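Local atomic coordinates of PBP5 (Haemophilus influenzae, PDB entry 3A3J), a protein that removes the terminal D-alanine from the peptide side chains of cell-wall precursors, acting as a penicillin-binding serine-type D-Ala-D-Ala carboxypeptidase. Residues Met60-Glu65 / Asn83-Val88; Asn133-Thr138 / Asn146-Ala151; Ala209-Val214 / Pro233-Arg238; Leu259-Glu264 / Phe283-Ile288; Val270-Lys275 / Asn308-Leu313. All coordinates share one frame; numbering follows the deposited sequence.

Contact 1 of 5, residues Met60-Glu65 / Asn83-Val88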
# COMPACT_ATOMS: atom_id res chain seq x y z
N MET A 60 -9.99 12.64 23.40
CA MET A 60 -9.46 14.01 23.51
C MET A 60 -8.08 13.84 24.06
O MET A 60 -7.91 13.19 25.10
CB MET A 60 -10.32 14.84 24.45
CG MET A 60 -11.72 15.09 23.92
SD MET A 60 -11.66 15.72 22.17
CE MET A 60 -11.14 17.43 22.39
N VAL A 61 -7.09 14.34 23.34
CA VAL A 61 -5.71 14.17 23.71
C VAL A 61 -5.17 15.53 24.19
O VAL A 61 -5.37 16.55 23.51
CB VAL A 61 -4.89 13.73 22.50
CG1 VAL A 61 -3.35 13.63 22.79
CG2 VAL A 61 -5.38 12.39 22.03
N THR A 62 -4.44 15.54 25.31
CA THR A 62 -3.90 16.80 25.89
C THR A 62 -2.62 17.19 25.26
O THR A 62 -1.73 16.40 25.22
CB THR A 62 -3.61 16.61 27.39
OG1 THR A 62 -4.84 16.34 28.02
CG2 THR A 62 -3.02 17.91 28.03
N ILE A 63 -2.51 18.40 24.74
CA ILE A 63 -1.26 18.80 24.14
C ILE A 63 -0.32 19.35 25.26
O ILE A 63 -0.67 20.31 25.95
CB ILE A 63 -1.51 19.93 23.11
CG1 ILE A 63 -2.63 19.58 22.13
CG2 ILE A 63 -0.27 20.25 22.34
CD1 ILE A 63 -2.48 18.19 21.47
N GLY A 64 0.89 18.83 25.40
CA GLY A 64 1.80 19.34 26.42
C GLY A 64 3.03 19.70 25.66
O GLY A 64 2.99 19.68 24.43
N GLU A 65 4.12 20.05 26.34
CA GLU A 65 5.30 20.56 25.59
C GLU A 65 5.90 19.69 24.42
O GLU A 65 6.60 20.20 23.55
CB GLU A 65 6.42 21.03 26.55
CG GLU A 65 5.85 21.85 27.70
CD GLU A 65 6.83 22.74 28.48
OE1 GLU A 65 8.02 22.85 28.10
OE2 GLU A 65 6.37 23.33 29.49
N ASN A 83 -1.41 23.00 26.09
CA ASN A 83 -2.51 22.97 27.06
C ASN A 83 -3.89 23.00 26.45
O ASN A 83 -4.84 23.43 27.09
CB ASN A 83 -2.35 24.09 28.12
CG ASN A 83 -3.30 23.92 29.30
OD1 ASN A 83 -3.49 22.80 29.81
ND2 ASN A 83 -3.95 25.01 29.70
N THR A 84 -4.04 22.54 25.21
CA THR A 84 -5.36 22.33 24.69
C THR A 84 -5.63 20.83 24.62
O THR A 84 -4.76 20.00 24.80
CB THR A 84 -5.46 22.92 23.31
OG1 THR A 84 -4.48 22.28 22.47
CG2 THR A 84 -5.12 24.47 23.38
N GLN A 85 -6.87 20.51 24.36
CA GLN A 85 -7.32 19.16 24.18
C GLN A 85 -7.79 18.99 22.74
O GLN A 85 -8.54 19.85 22.26
CB GLN A 85 -8.48 18.95 25.12
CG GLN A 85 -7.92 18.82 26.55
CD GLN A 85 -8.36 17.55 27.15
OE1 GLN A 85 -9.52 17.40 27.52
NE2 GLN A 85 -7.44 16.58 27.23
N VAL A 86 -7.35 17.92 22.06
CA VAL A 86 -7.59 17.73 20.59
C VAL A 86 -7.99 16.29 20.26
O VAL A 86 -7.31 15.36 20.69
CB VAL A 86 -6.32 18.11 19.78
CG1 VAL A 86 -6.56 18.03 18.25
CG2 VAL A 86 -5.90 19.48 20.13
N SER A 87 -9.05 16.11 19.48
CA SER A 87 -9.51 14.76 19.20
C SER A 87 -8.56 13.95 18.30
O SER A 87 -7.78 14.48 17.49
CB SER A 87 -10.89 14.78 18.57
OG SER A 87 -10.65 15.24 17.23
N VAL A 88 -8.60 12.65 18.48
CA VAL A 88 -7.81 11.75 17.68
C VAL A 88 -8.21 11.95 16.19
O VAL A 88 -7.33 12.01 15.33
CB VAL A 88 -8.06 10.30 18.15
CG1 VAL A 88 -7.76 9.31 17.05
CG2 VAL A 88 -7.23 9.98 19.43
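M60 lays its CG beside its own backbone N (chi1 -66°) and then bends at both following torsions, which folds the thioether back over the partner strand: SD rests 3.8 Å from S87 N, and the terminal CE reaches 3.6 Å from Q85 O. A long, flexible, unbranched side chain suits this wrapping at an exposed position. T62 turns OG1 to the side of its backbone N (chi1 -63°), where NE2 of the bent Q85 side chain meets it at 2.7 Å; the N-H points poorly at the oxygen, so the bond is weak despite its length.

V61 and V86 form an antiparallel hydrogen-bonded pair, each N-H donating to the other's carbonyl, while M60-S87 and T62-Q85 are non-hydrogen-bonded pairs whose side chains share the outer face. Beyond the strands, the I63 N-H gives T84 O a nearly straight bond of 2.8 Å, and N83 N closes the series on I63 O. V61 and V86 point to the opposite face, where I63, just past its strand, and V88, at the helix start, add beta-branched side chains: CG1 of I63 lies 3.8 Å from CG2 of V86, and CG2 of V61 comes within 4.0 Å of CG2 of V88.

This two-stranded sheet, 60-62 with 85-87, turns its valine face toward the helices: V61 and V86 touch L91 of helix 88-98, and V61 and V88 touch H110 of helix 101-112. S87 serves as N-cap of helix 88-98, its OG accepting from D90 N, and so ties the strand's end directly to the helix's start.

Contact 2 of 5, residues Asn133-Thr138 / Asn146-Ala151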
# COMPACT_ATOMS: atom_id res chain seq x y z
N ASN A 133 13.82 -3.30 3.34
CA ASN A 133 14.59 -2.12 3.12
C ASN A 133 13.99 -0.86 3.78
O ASN A 133 14.22 0.28 3.33
CB ASN A 133 14.71 -1.92 1.61
CG ASN A 133 15.76 -2.82 1.00
OD1 ASN A 133 16.89 -2.82 1.45
ND2 ASN A 133 15.40 -3.58 -0.01
N THR A 134 13.23 -1.09 4.83
CA THR A 134 12.68 -0.04 5.61
C THR A 134 13.05 -0.07 7.09
O THR A 134 12.96 -1.14 7.72
CB THR A 134 11.17 -0.11 5.49
OG1 THR A 134 10.85 0.00 4.10
CG2 THR A 134 10.51 1.07 6.22
N ASN A 135 13.40 1.09 7.68
CA ASN A 135 13.51 1.16 9.14
C ASN A 135 13.14 2.56 9.66
O ASN A 135 13.69 3.54 9.21
CB ASN A 135 14.94 0.84 9.61
CG ASN A 135 15.05 0.84 11.13
OD1 ASN A 135 14.46 0.00 11.75
ND2 ASN A 135 15.68 1.82 11.70
N PHE A 136 12.24 2.63 10.62
CA PHE A 136 11.82 3.93 11.14
C PHE A 136 12.48 4.21 12.48
O PHE A 136 12.64 3.32 13.33
CB PHE A 136 10.30 3.97 11.27
CG PHE A 136 9.59 3.79 9.97
CD1 PHE A 136 9.70 4.76 8.96
CD2 PHE A 136 8.86 2.65 9.71
CE1 PHE A 136 9.05 4.61 7.74
CE2 PHE A 136 8.22 2.49 8.45
CZ PHE A 136 8.31 3.46 7.49
N THR A 137 12.80 5.48 12.69
CA THR A 137 13.29 5.95 13.99
C THR A 137 12.39 7.04 14.58
O THR A 137 12.65 7.46 15.67
CB THR A 137 14.69 6.54 13.87
OG1 THR A 137 14.66 7.59 12.91
CG2 THR A 137 15.82 5.49 13.47
N THR A 138 11.32 7.49 13.89
CA THR A 138 10.51 8.64 14.29
C THR A 138 9.14 8.40 13.79
O THR A 138 8.95 7.63 12.86
CB THR A 138 10.99 9.95 13.59
OG1 THR A 138 10.82 9.84 12.15
CG2 THR A 138 12.46 10.30 13.92
N ASN A 146 19.67 6.36 9.94
CA ASN A 146 19.21 5.04 10.35
C ASN A 146 17.75 4.83 9.97
O ASN A 146 17.12 3.79 10.29
CB ASN A 146 19.34 4.90 11.85
CG ASN A 146 20.78 4.93 12.32
OD1 ASN A 146 21.69 4.53 11.59
ND2 ASN A 146 20.99 5.44 13.54
N GLN A 147 17.20 5.86 9.33
CA GLN A 147 15.80 5.82 8.96
C GLN A 147 15.66 5.92 7.43
O GLN A 147 16.12 6.92 6.82
CB GLN A 147 15.08 6.97 9.66
CG GLN A 147 13.64 6.97 9.35
CD GLN A 147 12.90 7.96 10.13
OE1 GLN A 147 12.00 7.59 10.87
NE2 GLN A 147 13.22 9.28 9.95
N TYR A 148 15.07 4.88 6.82
CA TYR A 148 15.15 4.69 5.35
C TYR A 148 13.97 3.85 4.92
O TYR A 148 13.30 3.18 5.75
CB TYR A 148 16.49 3.98 4.87
CG TYR A 148 16.79 2.71 5.65
CD1 TYR A 148 16.22 1.50 5.28
CD2 TYR A 148 17.55 2.75 6.83
CE1 TYR A 148 16.43 0.35 6.03
CE2 TYR A 148 17.78 1.62 7.57
CZ TYR A 148 17.21 0.43 7.16
OH TYR A 148 17.40 -0.69 7.88
N SER A 149 13.69 3.91 3.63
CA SER A 149 12.69 3.04 3.07
C SER A 149 13.12 2.89 1.64
O SER A 149 14.25 3.28 1.24
CB SER A 149 11.27 3.62 3.19
OG SER A 149 10.27 2.61 2.95
N SER A 150 12.21 2.37 0.85
CA SER A 150 12.46 2.26 -0.61
C SER A 150 11.13 2.39 -1.37
O SER A 150 10.02 2.27 -0.78
CB SER A 150 13.12 0.90 -0.88
OG SER A 150 12.09 -0.07 -0.85
N ALA A 151 11.23 2.58 -2.69
CA ALA A 151 10.07 2.78 -3.53
C ALA A 151 9.15 1.60 -3.41
O ALA A 151 7.94 1.75 -3.25
CB ALA A 151 10.55 2.99 -5.01
O HOH W 1 13.00 -2.92 -1.00
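Q147 reaches across to T137 and T138 with an extended side chain, CG anti to the backbone N (chi1 -178°), and its amide oxygen is the centre of the polar contacts. T138, whose side chain is about 8 Å from that of K39, the probable proton acceptor, donates from OG1 to OE1 at 2.8 Å, in the carbonyl plane and on a lone pair, whereas T137 N approaches the same oxygen at 2.9 Å from above that plane. N135 makes a cleaner bond: its ND2 meets N146 O at 2.8 Å, with that oxygen almost exactly in the amide plane. S149 OG donates a hydrogen bond to T134 OG1 at 2.9 Å, and T134 OG1 is held further by D153. One water, 2.7 Å from N133 ND2, also bonds S150 OG; N133 OD1 accepts from R31, and S150 OG caps D153 N at the start of helix 151-164.

Of the backbone bonds, two join N135 and Y148 as a single antiparallel bridge. CA-H...O contacts flank it, such as Q147 CA to N135 O.

The aromatic contacts centre on Y148. N135 N lies over one face of its ring, near the rim, while N133 O sits at the ring edge, 3.0 Å from CD1. CB of N135 comes 3.4 Å from CZ.

The amides of N135 and Q147 thus serve N146 O and T137 N, backbone groups beyond the single bridge. Two good hydrogen bonds and a weak third, from T138 N, on Q147 OE1 should fix the amide's rotation and hold the T137 N-H and T138 hydroxyl against the 146-151 segment.

Contact 3 of 5, residues Ala209-Val214 / Pro233-Arg238. With SO4 (sulfate ion), chain B.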
# COMPACT_ATOMS: atom_id res chain seq x y z
N ALA A 209 17.99 13.97 -1.28
CA ALA A 209 17.73 13.37 -2.61
C ALA A 209 16.83 14.17 -3.54
O ALA A 209 16.87 13.93 -4.74
CB ALA A 209 17.17 11.95 -2.46
N GLY A 210 15.96 15.01 -2.97
CA GLY A 210 14.86 15.63 -3.68
C GLY A 210 13.49 15.40 -3.06
O GLY A 210 13.35 15.24 -1.80
N TYR A 211 12.48 15.37 -3.96
CA TYR A 211 11.06 15.30 -3.66
C TYR A 211 10.45 13.91 -3.94
O TYR A 211 10.87 13.22 -4.87
CB TYR A 211 10.29 16.33 -4.49
CG TYR A 211 10.61 17.77 -4.08
CD1 TYR A 211 9.89 18.40 -3.08
CD2 TYR A 211 11.67 18.46 -4.67
CE1 TYR A 211 10.23 19.72 -2.66
CE2 TYR A 211 12.02 19.80 -4.26
CZ TYR A 211 11.31 20.40 -3.27
OH TYR A 211 11.67 21.68 -2.88
N ASN A 212 9.45 13.51 -3.17
CA ASN A 212 8.95 12.18 -3.38
C ASN A 212 7.44 12.17 -3.26
O ASN A 212 6.82 13.14 -2.75
CB ASN A 212 9.70 11.16 -2.43
CG ASN A 212 9.41 11.40 -0.95
OD1 ASN A 212 8.35 11.90 -0.55
ND2 ASN A 212 10.32 10.95 -0.13
N LEU A 213 6.80 11.16 -3.81
CA LEU A 213 5.35 11.16 -3.74
C LEU A 213 4.89 9.74 -3.91
O LEU A 213 5.46 9.03 -4.68
CB LEU A 213 4.78 12.00 -4.91
CG LEU A 213 3.29 11.91 -5.27
CD1 LEU A 213 2.42 12.32 -4.13
CD2 LEU A 213 2.83 12.66 -6.59
N VAL A 214 3.86 9.34 -3.20
CA VAL A 214 3.23 8.08 -3.38
C VAL A 214 1.83 8.37 -3.89
O VAL A 214 1.08 9.06 -3.24
CB VAL A 214 3.19 7.31 -2.02
CG1 VAL A 214 2.40 5.99 -2.19
CG2 VAL A 214 4.59 6.96 -1.66
N PRO A 233 13.85 16.14 -8.76
CA PRO A 233 14.43 17.48 -8.48
C PRO A 233 13.42 18.58 -8.09
O PRO A 233 13.79 19.47 -7.34
CB PRO A 233 15.19 17.84 -9.79
CG PRO A 233 15.59 16.48 -10.33
CD PRO A 233 14.31 15.62 -10.07
N THR A 234 12.16 18.51 -8.51
CA THR A 234 11.29 19.66 -8.30
C THR A 234 9.96 19.18 -7.79
O THR A 234 9.55 18.05 -8.08
CB THR A 234 11.05 20.51 -9.64
OG1 THR A 234 10.20 19.76 -10.52
CG2 THR A 234 12.37 20.76 -10.37
N TYR A 235 9.29 19.99 -7.01
CA TYR A 235 8.04 19.54 -6.43
C TYR A 235 6.86 19.52 -7.40
O TYR A 235 5.87 18.80 -7.19
CB TYR A 235 7.65 20.34 -5.18
CG TYR A 235 7.20 21.76 -5.46
CD1 TYR A 235 5.90 22.01 -5.85
CD2 TYR A 235 8.07 22.83 -5.32
CE1 TYR A 235 5.45 23.30 -6.08
CE2 TYR A 235 7.62 24.15 -5.55
CZ TYR A 235 6.31 24.36 -5.92
OH TYR A 235 5.81 25.62 -6.13
N LYS A 236 6.92 20.35 -8.43
CA LYS A 236 6.01 20.13 -9.55
C LYS A 236 6.40 18.91 -10.37
O LYS A 236 5.53 18.19 -10.83
CB LYS A 236 5.91 21.40 -10.42
CG LYS A 236 5.11 22.49 -9.71
CD LYS A 236 5.24 23.83 -10.49
CE LYS A 236 4.84 25.04 -9.62
NZ LYS A 236 4.82 26.22 -10.54
N GLY A 237 7.70 18.69 -10.59
CA GLY A 237 8.15 17.51 -11.36
C GLY A 237 7.63 16.17 -10.83
O GLY A 237 7.39 15.18 -11.59
N ARG A 238 7.39 16.11 -9.51
CA ARG A 238 7.03 14.83 -8.91
C ARG A 238 5.61 14.46 -9.31
O ARG A 238 5.31 13.28 -9.61
CB ARG A 238 7.27 14.82 -7.39
CG ARG A 238 6.15 15.49 -6.62
CD ARG A 238 6.46 15.59 -5.17
NE ARG A 238 5.59 16.59 -4.54
CZ ARG A 238 5.74 16.98 -3.29
NH1 ARG A 238 6.70 16.42 -2.55
NH2 ARG A 238 4.97 17.92 -2.76
S SO4 B . 5.77 18.24 0.87
O1 SO4 B . 4.98 17.33 1.70
O2 SO4 B . 7.00 17.71 0.29
O3 SO4 B . 4.80 18.61 -0.14
O4 SO4 B . 6.35 19.37 1.68
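The Y211 ring receives the Y235 methylene over one face: CB stands 3.8 Å from the ring centroid, 22° off the normal, a CH-pi contact. P233 O and R238 NH1 lie at the ring's edge, the carbonyl oxygen 3.6 Å from CD2. The R238 guanidinium stands nearly perpendicular to this ring, their planes 86° apart, and presents its own edge to a sulfate ion, probably from the crystallisation liquor. NH2 binds sulfate O3 at 2.7 Å and NH1 binds O2 at 3.1 Å, both nearly straight; T203 OG1 holds the same ion.

With CG set between the backbone N and carbonyl carbon (chi1 80°), R238 then runs extended across residues 210-214 to the sulfate. Its CD packs 4.0 Å from L213 CB, and NH1 makes a weak bond to N212 O. Arginine thus offers methylenes to leucine and a charged end to the anion. T234, the N-cap, accepts from G237 N through OG1 at 2.7 Å; glycine fits there since a CB would strike that hydroxyl.

Helix 235-252 begins here against strand 210-218, which lies between strands 197-206 and 224-232 in the five-stranded sheet of the beta-lactamase-like domain. L213 and R238 both touch T203 on the neighbouring strand 197-206, which also carries K202, the probable substrate-binding lysine.

Contact 4 of 5, residues Leu259-Glu264 / Phe283-Ile288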
# COMPACT_ATOMS: atom_id res chain seq x y z
N LEU A 259 -9.06 -15.99 -10.41
CA LEU A 259 -9.73 -16.89 -9.46
C LEU A 259 -10.58 -16.14 -8.46
O LEU A 259 -10.20 -15.07 -7.96
CB LEU A 259 -8.72 -17.77 -8.70
CG LEU A 259 -7.78 -18.67 -9.51
CD1 LEU A 259 -6.50 -18.99 -8.69
CD2 LEU A 259 -8.52 -19.94 -9.95
N GLU A 260 -11.74 -16.73 -8.17
CA GLU A 260 -12.65 -16.24 -7.17
C GLU A 260 -12.67 -17.15 -5.93
O GLU A 260 -12.91 -18.37 -6.05
CB GLU A 260 -14.04 -16.15 -7.77
CG GLU A 260 -15.12 -15.85 -6.78
CD GLU A 260 -16.50 -15.95 -7.40
OE1 GLU A 260 -16.63 -15.63 -8.60
OE2 GLU A 260 -17.47 -16.34 -6.72
N ALA A 261 -12.46 -16.52 -4.75
CA ALA A 261 -12.43 -17.19 -3.43
C ALA A 261 -13.54 -18.17 -3.27
O ALA A 261 -14.71 -17.83 -3.48
CB ALA A 261 -12.52 -16.13 -2.29
N GLY A 262 -13.22 -19.41 -2.90
CA GLY A 262 -14.27 -20.36 -2.54
C GLY A 262 -14.90 -21.06 -3.72
O GLY A 262 -15.59 -22.04 -3.55
N LYS A 263 -14.67 -20.57 -4.94
CA LYS A 263 -15.28 -21.17 -6.12
C LYS A 263 -14.60 -22.51 -6.59
O LYS A 263 -13.38 -22.61 -6.70
CB LYS A 263 -15.24 -20.20 -7.27
CG LYS A 263 -16.16 -20.58 -8.38
CD LYS A 263 -15.61 -20.12 -9.71
CE LYS A 263 -16.62 -20.37 -10.80
NZ LYS A 263 -17.70 -19.38 -10.57
N GLU A 264 -15.41 -23.50 -6.92
CA GLU A 264 -14.90 -24.78 -7.41
C GLU A 264 -14.72 -24.65 -8.87
O GLU A 264 -15.69 -24.42 -9.57
CB GLU A 264 -15.88 -25.88 -7.09
CG GLU A 264 -15.95 -26.08 -5.62
CD GLU A 264 -17.04 -27.05 -5.21
OE1 GLU A 264 -17.81 -27.51 -6.11
OE2 GLU A 264 -17.10 -27.34 -3.98
N PHE A 283 -9.16 -20.62 -2.22
CA PHE A 283 -9.94 -20.01 -1.15
C PHE A 283 -9.75 -18.46 -1.10
O PHE A 283 -10.38 -17.78 -0.29
CB PHE A 283 -9.68 -20.71 0.21
CG PHE A 283 -10.42 -22.03 0.33
CD1 PHE A 283 -11.82 -22.06 0.50
CD2 PHE A 283 -9.75 -23.23 0.14
CE1 PHE A 283 -12.53 -23.28 0.57
CE2 PHE A 283 -10.41 -24.44 0.20
CZ PHE A 283 -11.82 -24.47 0.42
N MET A 284 -8.89 -17.94 -1.98
CA MET A 284 -8.80 -16.48 -2.16
C MET A 284 -8.79 -16.05 -3.62
O MET A 284 -8.36 -16.84 -4.52
CB MET A 284 -7.58 -15.93 -1.45
CG MET A 284 -7.91 -15.48 0.01
SD MET A 284 -6.57 -14.52 0.85
CE MET A 284 -6.45 -13.02 -0.18
N ASP A 285 -9.26 -14.82 -3.85
CA ASP A 285 -9.28 -14.20 -5.19
C ASP A 285 -7.89 -14.14 -5.72
O ASP A 285 -6.97 -14.16 -4.96
CB ASP A 285 -9.77 -12.76 -5.08
CG ASP A 285 -11.26 -12.66 -4.94
OD1 ASP A 285 -11.94 -13.70 -4.97
OD2 ASP A 285 -11.74 -11.52 -4.82
N HIS A 286 -7.71 -14.07 -7.03
CA HIS A 286 -6.39 -13.92 -7.61
C HIS A 286 -6.55 -13.05 -8.84
O HIS A 286 -7.62 -13.06 -9.46
CB HIS A 286 -5.79 -15.26 -8.06
CG HIS A 286 -4.35 -15.16 -8.42
ND1 HIS A 286 -3.34 -15.36 -7.51
CD2 HIS A 286 -3.74 -14.85 -9.59
CE1 HIS A 286 -2.16 -15.16 -8.10
NE2 HIS A 286 -2.38 -14.84 -9.36
N PHE A 287 -5.49 -12.30 -9.19
CA PHE A 287 -5.60 -11.26 -10.23
C PHE A 287 -4.32 -11.27 -10.97
O PHE A 287 -3.27 -11.50 -10.39
CB PHE A 287 -5.78 -9.83 -9.66
CG PHE A 287 -7.06 -9.63 -8.87
CD1 PHE A 287 -8.21 -9.18 -9.50
CD2 PHE A 287 -7.08 -9.83 -7.49
CE1 PHE A 287 -9.37 -8.98 -8.80
CE2 PHE A 287 -8.24 -9.64 -6.80
CZ PHE A 287 -9.38 -9.22 -7.43
N ILE A 288 -4.38 -11.03 -12.27
CA ILE A 288 -3.13 -10.94 -12.97
C ILE A 288 -3.11 -9.67 -13.79
O ILE A 288 -4.15 -9.08 -14.08
CB ILE A 288 -2.80 -12.22 -13.82
CG1 ILE A 288 -3.78 -12.36 -14.99
CG2 ILE A 288 -2.79 -13.45 -12.92
CD1 ILE A 288 -3.16 -13.22 -16.17
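L259 lays its CD1 against CB of H286, 3.8 Å away, as the two side chains share one face of the antiparallel pair. H286 carries its imidazole away from the leucine, CG anti to the backbone N (chi1 -170°), so that its aliphatic CB makes the contact. The backbones join beneath: H286 N bonds L259 O at 2.8 Å, while the return bond from L259 N to H286 O is straight but weak at 3.4 Å.

D285 takes over where the strand pairing stops. Its OD1 receives A261 N at 2.9 Å, nearly along the C-O axis, and also lies 3.4 Å from E260 CA. A short carboxylate suits this place, since it can reach A261 N just past the last backbone pair; OD2 has a weak, long ion pair with K257. From E260 to K263 the chain makes a type II turn, closed by K263 N on E260 O, with G262 at the position whose positive phi favours glycine. The small A261 CB fits against F283 O at 3.4 Å.

The turn links strand 253-259, partner of strand 286-291 in a two-stranded sheet, to strand 264-271 of the mixed sheet. L259 and H286 both rest on A334 of strand 329-338, which brings the two sheets of the C-terminal domain together.

Contact 5 of 5, residues Val270-Lys275 / Asn308-Leu313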
# COMPACT_ATOMS: atom_id res chain seq x y z
N VAL A 270 -9.68 -38.92 -7.35
CA VAL A 270 -8.87 -39.23 -6.15
C VAL A 270 -8.74 -40.78 -5.94
O VAL A 270 -9.73 -41.52 -6.09
CB VAL A 270 -9.51 -38.64 -4.90
CG1 VAL A 270 -8.63 -38.90 -3.63
CG2 VAL A 270 -9.70 -37.15 -5.11
N TYR A 271 -7.55 -41.25 -5.56
CA TYR A 271 -7.34 -42.70 -5.39
C TYR A 271 -7.48 -43.09 -3.94
O TYR A 271 -6.92 -42.44 -3.03
CB TYR A 271 -5.95 -43.10 -5.93
CG TYR A 271 -5.97 -43.05 -7.42
CD1 TYR A 271 -5.70 -41.87 -8.10
CD2 TYR A 271 -6.38 -44.15 -8.15
CE1 TYR A 271 -5.77 -41.81 -9.48
CE2 TYR A 271 -6.46 -44.12 -9.50
CZ TYR A 271 -6.14 -42.93 -10.18
OH TYR A 271 -6.21 -42.91 -11.56
N TYR A 272 -8.29 -44.12 -3.71
CA TYR A 272 -8.30 -44.76 -2.39
C TYR A 272 -8.87 -43.89 -1.24
O TYR A 272 -8.26 -43.81 -0.18
CB TYR A 272 -6.85 -45.16 -2.02
CG TYR A 272 -6.08 -45.92 -3.09
CD1 TYR A 272 -6.67 -46.98 -3.81
CD2 TYR A 272 -4.77 -45.61 -3.35
CE1 TYR A 272 -5.94 -47.71 -4.78
CE2 TYR A 272 -4.03 -46.33 -4.31
CZ TYR A 272 -4.64 -47.36 -5.01
OH TYR A 272 -3.94 -48.03 -5.93
N GLY A 273 -10.00 -43.22 -1.42
CA GLY A 273 -10.55 -42.40 -0.31
C GLY A 273 -12.06 -42.50 -0.25
O GLY A 273 -12.65 -43.29 -0.99
N ASP A 274 -12.70 -41.68 0.59
CA ASP A 274 -14.17 -41.76 0.73
C ASP A 274 -14.95 -41.31 -0.49
O ASP A 274 -16.10 -41.70 -0.62
CB ASP A 274 -14.74 -40.98 1.93
CG ASP A 274 -13.66 -40.36 2.81
OD1 ASP A 274 -13.46 -40.88 3.94
OD2 ASP A 274 -13.03 -39.37 2.37
N LYS A 275 -14.45 -40.43 -1.34
CA LYS A 275 -15.17 -40.28 -2.62
C LYS A 275 -14.21 -40.53 -3.76
O LYS A 275 -13.03 -40.67 -3.56
CB LYS A 275 -15.83 -38.90 -2.87
CG LYS A 275 -16.77 -38.40 -1.82
CD LYS A 275 -16.01 -37.57 -0.82
CE LYS A 275 -16.77 -37.52 0.49
NZ LYS A 275 -15.85 -36.93 1.51
N ASN A 308 -1.46 -38.08 -9.79
CA ASN A 308 -2.87 -38.23 -9.46
C ASN A 308 -2.98 -37.87 -8.01
O ASN A 308 -1.95 -37.61 -7.35
CB ASN A 308 -3.32 -39.67 -9.63
CG ASN A 308 -2.22 -40.55 -10.14
OD1 ASN A 308 -1.93 -40.57 -11.33
ND2 ASN A 308 -1.60 -41.29 -9.23
N LEU A 309 -4.19 -37.82 -7.49
CA LEU A 309 -4.33 -37.42 -6.11
C LEU A 309 -4.67 -38.66 -5.32
O LEU A 309 -5.56 -39.43 -5.69
CB LEU A 309 -5.47 -36.40 -5.97
CG LEU A 309 -5.20 -35.00 -6.51
CD1 LEU A 309 -6.40 -34.15 -6.21
CD2 LEU A 309 -3.89 -34.38 -5.92
N GLN A 310 -3.99 -38.84 -4.22
CA GLN A 310 -4.37 -39.89 -3.28
C GLN A 310 -4.86 -39.39 -1.92
O GLN A 310 -4.20 -38.57 -1.28
CB GLN A 310 -3.17 -40.79 -3.06
CG GLN A 310 -3.50 -42.08 -2.25
CD GLN A 310 -2.31 -42.99 -2.24
OE1 GLN A 310 -1.55 -43.00 -3.18
NE2 GLN A 310 -2.10 -43.72 -1.16
N ALA A 311 -5.99 -39.91 -1.47
CA ALA A 311 -6.52 -39.67 -0.10
C ALA A 311 -5.47 -40.06 0.94
O ALA A 311 -4.54 -40.82 0.61
CB ALA A 311 -7.83 -40.43 0.15
N PRO A 312 -5.52 -39.49 2.18
CA PRO A 312 -6.44 -38.47 2.70
C PRO A 312 -6.14 -37.10 2.07
O PRO A 312 -4.98 -36.76 1.85
CB PRO A 312 -6.10 -38.44 4.22
CG PRO A 312 -4.64 -38.68 4.26
CD PRO A 312 -4.43 -39.75 3.16
N LEU A 313 -7.18 -36.34 1.79
CA LEU A 313 -7.03 -34.93 1.37
C LEU A 313 -7.74 -33.92 2.34
O LEU A 313 -8.93 -34.05 2.62
CB LEU A 313 -7.63 -34.79 -0.01
CG LEU A 313 -6.75 -34.84 -1.25
CD1 LEU A 313 -5.45 -35.42 -0.99
CD2 LEU A 313 -7.46 -35.52 -2.38
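V270 packs tip to tip with L313, its CG1 3.8 Å from CD2, on the buried side of the contact. There the branched valine also brings CG1 3.6 Å from A311 N. A311 is wedged against the loop that follows strand 264-271: its CB lies 3.4 Å from both G273 CA and Y272 O. A CB on residue 273 would collide with that methyl, so glycine and alanine fit one another.

Two backbone bonds join this packing to the outer side. Y271 N donates to L309 O at 2.7 Å, in the carbonyl plane, and A311 N donates to Y271 O. This is parallel pairing, in which Y271 bonds the residues before and after Q310; the short, weakly bonded strand 309-310 thereby lies at an edge of the mixed sheet in the C-terminal domain, beside strand 264-271. V270 and L309 both touch V278 on strand 277-281.

On the solvent side, Y271 turns CG beside its backbone N (chi1 -72°), placing CE1 3.3 Å from CB of N308, a close touch although N308 is exposed. The looser contact is that of Y272 and Q310, both exposed, whose carbons meet while their polar ends can face water: Q310 CD lies at the ring edge, 3.8 Å from Y272 CD2, the amide almost perpendicular to the ring.

The five contacts run from the catalytic domain to the C-terminal domain. Contacts 1, 2 and 3 follow one another along the chain without overlap. Contacts 2 and 3 lie nearest the active site, their centres about 18 Å apart, on a loop before helix 151-164 and on the central sheet respectively; contact 1 is remote from it, about 28 Å from contact 2 between centres. Contacts 4 and 5 interlace, since their segments alternate, and their centres are about 23 Å apart. Strand 264-271 leads from the first segment of contact 4 into the first segment of contact 5. Contacts 1 and 5, about 63 Å apart between centres, reflect the elongated two-domain shape.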